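Local coordinates for erythrocyte membrane protein 1 (Plasmodium falciparum, PDB 6S8T) that binds the host receptor ICAM-1 through the DBLbeta domain described here, one piece of a much longer adhesion protein of malaria-infected erythrocytes, at residues A[169-172]-A[173-176]; A[175-178]-A[179-182]; A[301-304]-A[305-309]. One frame throughout, in Å; residues are numbered along the deposited sequence.

Interaction 1: A[169-172]-A[173-176]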
loop_
_atom_site.group_PDB
_atom_site.type_symbol
_atom_site.label_atom_id
_atom_site.label_comp_id
_atom_site.label_asym_id
_atom_site.label_seq_id
_atom_site.Cartn_x
_atom_site.Cartn_y
_atom_site.Cartn_z
ATOM N N PRO A 169 -26.280 -0.613 -5.207
ATOM C CA PRO A 169 -25.707 -1.344 -6.348
ATOM C C PRO A 169 -24.351 -0.786 -6.758
ATOM O O PRO A 169 -24.276 0.159 -7.551
ATOM C CB PRO A 169 -26.754 -1.156 -7.455
ATOM C CG PRO A 169 -28.001 -0.765 -6.748
ATOM C CD PRO A 169 -27.545 0.043 -5.579
ATOM N N ILE A 170 -23.274 -1.365 -6.220
ATOM C CA ILE A 170 -21.927 -0.882 -6.503
ATOM C C ILE A 170 -21.516 -1.280 -7.914
ATOM O O ILE A 170 -21.741 -2.417 -8.350
ATOM C CB ILE A 170 -20.928 -1.433 -5.470
ATOM C CG1 ILE A 170 -21.412 -1.162 -4.046
ATOM C CG2 ILE A 170 -19.559 -0.805 -5.666
ATOM C CD1 ILE A 170 -21.250 0.273 -3.622
ATOM N N GLN A 171 -20.896 -0.347 -8.632
ATOM C CA GLN A 171 -20.396 -0.643 -9.964
ATOM C C GLN A 171 -19.235 -1.633 -9.895
ATOM O O GLN A 171 -18.598 -1.818 -8.854
ATOM C CB GLN A 171 -19.954 0.639 -10.671
ATOM C CG GLN A 171 -21.048 1.686 -10.798
ATOM C CD GLN A 171 -20.605 2.900 -11.594
ATOM O OE1 GLN A 171 -19.579 2.871 -12.277
ATOM N NE2 GLN A 171 -21.376 3.978 -11.508
ATOM N N GLN A 172 -18.963 -2.275 -11.034
ATOM C CA GLN A 172 -17.935 -3.313 -11.079
ATOM C C GLN A 172 -16.552 -2.740 -10.800
ATOM O O GLN A 172 -15.737 -3.376 -10.122
ATOM C CB GLN A 172 -17.956 -4.015 -12.436
ATOM C CG GLN A 172 -19.200 -4.852 -12.691
ATOM C CD GLN A 172 -19.143 -6.205 -12.009
ATOM O OE1 GLN A 172 -18.085 -6.826 -11.929
ATOM N NE2 GLN A 172 -20.284 -6.668 -11.511
ATOM N N LYS A 173 -16.266 -1.539 -11.312
ATOM C CA LYS A 173 -14.937 -0.967 -11.138
ATOM C C LYS A 173 -14.708 -0.495 -9.708
ATOM O O LYS A 173 -13.570 -0.515 -9.225
ATOM C CB LYS A 173 -14.717 0.179 -12.128
ATOM C CG LYS A 173 -15.466 1.464 -11.812
ATOM C CD LYS A 173 -15.236 2.503 -12.902
ATOM C CE LYS A 173 -13.748 2.695 -13.171
ATOM N NZ LYS A 173 -13.489 3.571 -14.351
ATOM N N ASP A 174 -15.767 -0.076 -9.014
ATOM C CA ASP A 174 -15.612 0.327 -7.622
ATOM C C ASP A 174 -15.423 -0.878 -6.710
ATOM O O ASP A 174 -14.713 -0.783 -5.704
ATOM C CB ASP A 174 -16.816 1.154 -7.171
ATOM C CG ASP A 174 -16.914 2.483 -7.896
ATOM O OD1 ASP A 174 -15.854 3.065 -8.222
ATOM O OD2 ASP A 174 -18.050 2.943 -8.142
ATOM N N GLN A 175 -16.047 -2.013 -7.040
ATOM C CA GLN A 175 -15.827 -3.222 -6.254
ATOM C C GLN A 175 -14.377 -3.683 -6.353
ATOM O O GLN A 175 -13.766 -4.048 -5.341
ATOM C CB GLN A 175 -16.780 -4.331 -6.703
ATOM C CG GLN A 175 -18.251 -4.015 -6.474
ATOM C CD GLN A 175 -19.164 -5.206 -6.709
ATOM O OE1 GLN A 175 -19.072 -6.220 -6.017
ATOM N NE2 GLN A 175 -20.054 -5.087 -7.688
ATOM N N GLU A 176 -13.803 -3.661 -7.557
ATOM C CA GLU A 176 -12.408 -4.062 -7.706
ATOM C C GLU A 176 -11.477 -3.107 -6.969
ATOM O O GLU A 176 -10.485 -3.538 -6.370
ATOM C CB GLU A 176 -12.040 -4.150 -9.186
ATOM C CG GLU A 176 -12.027 -5.571 -9.719
ATOM C CD GLU A 176 -11.686 -5.640 -11.191
ATOM O OE1 GLU A 176 -12.203 -4.803 -11.961
ATOM O OE2 GLU A 176 -10.893 -6.526 -11.577
#

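Interaction 2: A[175-178]-A[179-182]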
loop_
_atom_site.group_PDB
_atom_site.type_symbol
_atom_site.label_atom_id
_atom_site.label_comp_id
_atom_site.label_asym_id
_atom_site.label_seq_id
_atom_site.Cartn_x
_atom_site.Cartn_y
_atom_site.Cartn_z
ATOM N N GLN A 175 -16.047 -2.013 -7.040
ATOM C CA GLN A 175 -15.827 -3.222 -6.254
ATOM C C GLN A 175 -14.377 -3.683 -6.353
ATOM O O GLN A 175 -13.766 -4.048 -5.341
ATOM C CB GLN A 175 -16.780 -4.331 -6.703
ATOM C CG GLN A 175 -18.251 -4.015 -6.474
ATOM C CD GLN A 175 -19.164 -5.206 -6.709
ATOM O OE1 GLN A 175 -19.072 -6.220 -6.017
ATOM N NE2 GLN A 175 -20.054 -5.087 -7.688
ATOM N N GLU A 176 -13.803 -3.661 -7.557
ATOM C CA GLU A 176 -12.408 -4.062 -7.706
ATOM C C GLU A 176 -11.477 -3.107 -6.969
ATOM O O GLU A 176 -10.485 -3.538 -6.370
ATOM C CB GLU A 176 -12.040 -4.150 -9.186
ATOM C CG GLU A 176 -12.027 -5.571 -9.719
ATOM C CD GLU A 176 -11.686 -5.640 -11.191
ATOM O OE1 GLU A 176 -12.203 -4.803 -11.961
ATOM O OE2 GLU A 176 -10.893 -6.526 -11.577
ATOM N N SER A 177 -11.787 -1.809 -6.991
ATOM C CA SER A 177 -10.965 -0.840 -6.274
ATOM C C SER A 177 -11.000 -1.091 -4.769
ATOM O O SER A 177 -9.981 -0.933 -4.086
ATOM C CB SER A 177 -11.435 0.579 -6.603
ATOM O OG SER A 177 -10.594 1.555 -6.015
ATOM N N ILE A 178 -12.161 -1.487 -4.237
ATOM C CA ILE A 178 -12.262 -1.813 -2.815
ATOM C C ILE A 178 -11.494 -3.093 -2.505
ATOM O O ILE A 178 -10.820 -3.194 -1.473
ATOM C CB ILE A 178 -13.740 -1.929 -2.392
ATOM C CG1 ILE A 178 -14.475 -0.602 -2.578
ATOM C CG2 ILE A 178 -13.849 -2.378 -0.946
ATOM C CD1 ILE A 178 -15.964 -0.675 -2.240
ATOM N N CYS A 179 -11.587 -4.091 -3.389
ATOM C CA CYS A 179 -10.843 -5.330 -3.186
ATOM C C CYS A 179 -9.337 -5.073 -3.170
ATOM O O CYS A 179 -8.610 -5.657 -2.356
ATOM C CB CYS A 179 -11.222 -6.351 -4.267
ATOM S SG CYS A 179 -12.937 -6.997 -4.149
ATOM N N ARG A 180 -8.850 -4.184 -4.045
ATOM C CA ARG A 180 -7.420 -3.868 -4.060
ATOM C C ARG A 180 -6.992 -3.167 -2.774
ATOM O O ARG A 180 -5.894 -3.419 -2.263
ATOM C CB ARG A 180 -7.071 -3.004 -5.278
ATOM C CG ARG A 180 -6.970 -3.766 -6.599
ATOM C CD ARG A 180 -6.341 -2.915 -7.704
ATOM N NE ARG A 180 -7.078 -1.676 -7.948
ATOM C CZ ARG A 180 -8.061 -1.545 -8.835
ATOM N NH1 ARG A 180 -8.674 -0.377 -8.982
ATOM N NH2 ARG A 180 -8.437 -2.581 -9.574
ATOM N N ALA A 181 -7.843 -2.282 -2.240
ATOM C CA ALA A 181 -7.499 -1.561 -1.018
ATOM C C ALA A 181 -7.352 -2.511 0.166
ATOM O O ALA A 181 -6.480 -2.317 1.022
ATOM C CB ALA A 181 -8.555 -0.495 -0.721
ATOM N N VAL A 182 -8.200 -3.541 0.233
ATOM C CA VAL A 182 -8.072 -4.533 1.296
ATOM C C VAL A 182 -6.803 -5.364 1.106
ATOM O O VAL A 182 -6.168 -5.774 2.085
ATOM C CB VAL A 182 -9.339 -5.410 1.355
ATOM C CG1 VAL A 182 -9.223 -6.474 2.438
ATOM C CG2 VAL A 182 -10.578 -4.540 1.604
#

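Interaction 3: A[301-304]-A[305-309]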
loop_
_atom_site.group_PDB
_atom_site.type_symbol
_atom_site.label_atom_id
_atom_site.label_comp_id
_atom_site.label_asym_id
_atom_site.label_seq_id
_atom_site.Cartn_x
_atom_site.Cartn_y
_atom_site.Cartn_z
ATOM N N TRP A 301 -0.620 5.365 -5.710
ATOM C CA TRP A 301 -0.551 6.795 -6.000
ATOM C C TRP A 301 -1.103 7.101 -7.387
ATOM O O TRP A 301 -1.793 8.108 -7.581
ATOM C CB TRP A 301 0.896 7.288 -5.880
ATOM C CG TRP A 301 1.086 8.785 -6.076
ATOM C CD1 TRP A 301 1.250 9.723 -5.095
ATOM C CD2 TRP A 301 1.149 9.498 -7.323
ATOM N NE1 TRP A 301 1.401 10.972 -5.651
ATOM C CE2 TRP A 301 1.342 10.864 -7.015
ATOM C CE3 TRP A 301 1.056 9.119 -8.667
ATOM C CZ2 TRP A 301 1.445 11.848 -8.002
ATOM C CZ3 TRP A 301 1.151 10.097 -9.645
ATOM C CH2 TRP A 301 1.347 11.446 -9.306
ATOM N N ALA A 302 -0.800 6.249 -8.368
ATOM C CA ALA A 302 -1.262 6.502 -9.728
ATOM C C ALA A 302 -2.773 6.333 -9.842
ATOM O O ALA A 302 -3.425 7.064 -10.598
ATOM C CB ALA A 302 -0.542 5.578 -10.711
ATOM N N GLU A 303 -3.347 5.378 -9.106
ATOM C CA GLU A 303 -4.793 5.178 -9.165
ATOM C C GLU A 303 -5.537 6.384 -8.603
ATOM O O GLU A 303 -6.506 6.863 -9.205
ATOM C CB GLU A 303 -5.195 3.902 -8.415
ATOM C CG GLU A 303 -6.714 3.724 -8.308
ATOM C CD GLU A 303 -7.138 2.451 -7.587
ATOM O OE1 GLU A 303 -6.279 1.777 -6.981
ATOM O OE2 GLU A 303 -8.344 2.127 -7.623
ATOM N N TRP A 304 -5.094 6.898 -7.451
ATOM C CA TRP A 304 -5.777 8.030 -6.836
ATOM C C TRP A 304 -5.476 9.353 -7.531
ATOM O O TRP A 304 -6.281 10.285 -7.425
ATOM C CB TRP A 304 -5.434 8.110 -5.346
ATOM C CG TRP A 304 -6.170 7.063 -4.567
ATOM C CD1 TRP A 304 -5.709 5.826 -4.214
ATOM C CD2 TRP A 304 -7.522 7.138 -4.091
ATOM N NE1 TRP A 304 -6.684 5.134 -3.533
ATOM C CE2 TRP A 304 -7.804 5.918 -3.441
ATOM C CE3 TRP A 304 -8.514 8.123 -4.137
ATOM C CZ2 TRP A 304 -9.035 5.658 -2.844
ATOM C CZ3 TRP A 304 -9.740 7.863 -3.546
ATOM C CH2 TRP A 304 -9.990 6.641 -2.908
ATOM N N PHE A 305 -4.350 9.456 -8.245
ATOM C CA PHE A 305 -4.141 10.614 -9.109
ATOM C C PHE A 305 -5.135 10.622 -10.259
ATOM O O PHE A 305 -5.638 11.684 -10.646
ATOM C CB PHE A 305 -2.716 10.634 -9.665
ATOM C CG PHE A 305 -2.560 11.533 -10.864
ATOM C CD1 PHE A 305 -2.442 12.905 -10.703
ATOM C CD2 PHE A 305 -2.560 11.012 -12.152
ATOM C CE1 PHE A 305 -2.311 13.742 -11.800
ATOM C CE2 PHE A 305 -2.432 11.844 -13.253
ATOM C CZ PHE A 305 -2.307 13.211 -13.077
ATOM N N CYS A 306 -5.414 9.446 -10.833
ATOM C CA CYS A 306 -6.350 9.381 -11.949
ATOM C C CYS A 306 -7.780 9.668 -11.506
ATOM O O CYS A 306 -8.561 10.230 -12.280
ATOM C CB CYS A 306 -6.257 8.019 -12.640
ATOM S SG CYS A 306 -4.807 7.841 -13.736
ATOM N N LYS A 307 -8.142 9.296 -10.274
ATOM C CA LYS A 307 -9.468 9.644 -9.766
ATOM C C LYS A 307 -9.614 11.150 -9.593
ATOM O O LYS A 307 -10.655 11.721 -9.937
ATOM C CB LYS A 307 -9.735 8.931 -8.439
ATOM C CG LYS A 307 -9.941 7.434 -8.555
ATOM C CD LYS A 307 -10.224 6.813 -7.191
ATOM C CE LYS A 307 -10.714 5.381 -7.326
ATOM N NZ LYS A 307 -12.025 5.317 -8.042
ATOM N N MET A 308 -8.583 11.809 -9.056
ATOM C CA MET A 308 -8.606 13.264 -8.938
ATOM C C MET A 308 -8.618 13.923 -10.311
ATOM O O MET A 308 -9.388 14.862 -10.550
ATOM C CB MET A 308 -7.400 13.737 -8.119
ATOM C CG MET A 308 -7.265 15.253 -7.966
ATOM S SD MET A 308 -6.396 16.070 -9.326
ATOM C CE MET A 308 -4.897 15.093 -9.405
ATOM N N GLN A 309 -7.765 13.446 -11.225
ATOM C CA GLN A 309 -7.685 14.038 -12.556
ATOM C C GLN A 309 -9.007 13.908 -13.299
ATOM O O GLN A 309 -9.464 14.857 -13.945
ATOM C CB GLN A 309 -6.554 13.382 -13.354
ATOM C CG GLN A 309 -6.232 14.050 -14.692
ATOM C CD GLN A 309 -7.106 13.558 -15.838
ATOM O OE1 GLN A 309 -7.620 12.440 -15.810
ATOM N NE2 GLN A 309 -7.277 14.398 -16.850
#

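Interaction 1: A[169-172]-A[173-176]
With CG turned away from its own carbonyl carbon (chi1 -64°) and the chain running on extended, Gln175 reaches back past the start of its helix and meets Ile170. Ile170 presents its CG2 branch, set opposite the backbone N (CG1 at chi1 -52°), and this methyl rests 3.6 Å from Gln175 CG and 3.7 Å from Asp174 CB, wedged between two successive residues of the first turn. Beyond that apolar touch, Gln175 NE2 gives a weak, bent hydrogen bond to Ile170 O (3.2 Å, 133° at the hydrogen), while its OE1 accepts from Lys273 N, so both ends of the amide have a partner, which favours this rotation of the group. Gln171 is the N-cap residue. Its carbonyl O takes Gln175 N at 3.1 Å in the first regular helical bond and Asp174 N in a weak one at 3.3 Å; its side chain runs alongside that of Asp174, pointing the same way. Gln172 O continues the ladder to Glu176 N at 3.2 Å. The whole makes up the amino-terminal end and first turn of helix 172-194, entered from helix 137-163; Gln172 OE1 bonds to Lys273 NZ and Glu176 OE2 to Asp277 N, both in the loop after helix 246-268.

Interaction 2: A[175-178]-A[179-182]
Arg180 folds back along the preceding turn so that one face of its guanidinium lies over the backbone of Glu176 and Ser177. Ser177 CA stands 3.5 Å above the plane and Glu176 O 3.9 Å above it, both on that same face and both offset toward the rim. The bend at chi3 (-58°) turns the flat group back over this turn instead of letting it run straight out from the helix. NH1 lies alongside the Ser177 side chain, 3.8 Å from its CB, while NH2 lies 3.9 Å from Glu176 CB. The carboxylate of Glu176 does not close on the arginine, for its OE1 stays 5.0 Å from NH2 and its OE2 accepts from the backbone N of Asp277. The charge of Arg180 is answered instead by Asp277 at NH2 and Glu303 at NH1, two salt bridges that fix how the guanidinium is turned, in a buried setting, while Ser177 OG bonds to the same Glu303 and to Tyr160.

These residues belong to helix 172-194 in the Duffy-binding-like fold, a mainly helical domain cross-linked by disulfides, one of which joins Cys179 SG to Cys278. The sulfur of Cys179 lies beside the backbone N (chi1 -69°) and is directed back along the helix, 3.3 Å from Gln175 O, the very oxygen that accepts Cys179 N at 2.9 Å. The neighbouring rungs, Arg180 N to Glu176 O and Ala181 N to Ser177 O, keep the ordinary i to i+4 pattern. Another side of the helix carries apolar side chains: Val182 CG2 lies 3.4 Å from Ile178 O, within the helix, and Ile178, Ala181 and Val182 pack onto Ile156, Ile157 and Tyr160 of helix 137-163.

Interaction 3: A[301-304]-A[305-309]
From Trp301 to Gln309 the backbone is regular alpha-helix. Trp301 O receives Phe305 N, Ala302 O receives Cys306 N, Glu303 O receives Lys307 N, and Trp304 O receives Met308 N, at 3.2 Å. Two indoles are each covered by a later residue, Trp301 four residues on and Trp304 three. Trp301, its CG opposite the backbone N (chi1 -176°), offers a face of its six-membered ring to the CB of Phe305, a CH-pi contact 4.2 Å from the ring centroid. The rings themselves are almost parallel but slid well apart, with centroids 5.5 Å from each other, so they scarcely overlap. One turn round, the aliphatic chain of Lys307 crosses the indole of Trp304, and its CD sits over the six-membered ring, 3.7 Å from CE3. Lys307 NZ is farther off, at most a weak cation-pi partner at 5.8 Å from that ring's centroid. Glu303 runs side by side with Lys307, its OE2 4.0 Å from CE, yet that oxygen is engaged by Arg180 and Ser177 of another helix. Lys307 NZ forms a salt bridge with Glu429, next to Cys430, to which Cys306 is tied by a disulfide. Trp301 also meets Trp96 edge-to-face, and with Phe305 and Met308 it packs on helix 335-372, whereas Trp304 and Lys307 touch Tyr160 of helix 137-163. Such a long helix, packed on different sides by other helices and anchored through a cysteine, is characteristic of the disulfide-linked helical scaffold of DBL domains.

Overall arrangement
Interactions 1 and 2 follow one another on helix 172-194, their centres about 9 Å apart: the first is the amino-terminal end of the helix, the second the turns that come next, and Gln175 and Glu176 serve both. Interaction 3, on helix 293-319, has its centre about 15 Å from that of interaction 2, but the two are joined by buried polar bonds. Glu303 OE2 lies 2.9 Å from Arg180 NH1 in a salt bridge and 2.8 Å from Ser177 OG in a probable hydrogen bond. Interaction 1 does not touch interaction 3; their centres are about 17 Å apart. Together they trace a path from a helix start at the surface to the place where helices 172-194 and 293-319 meet.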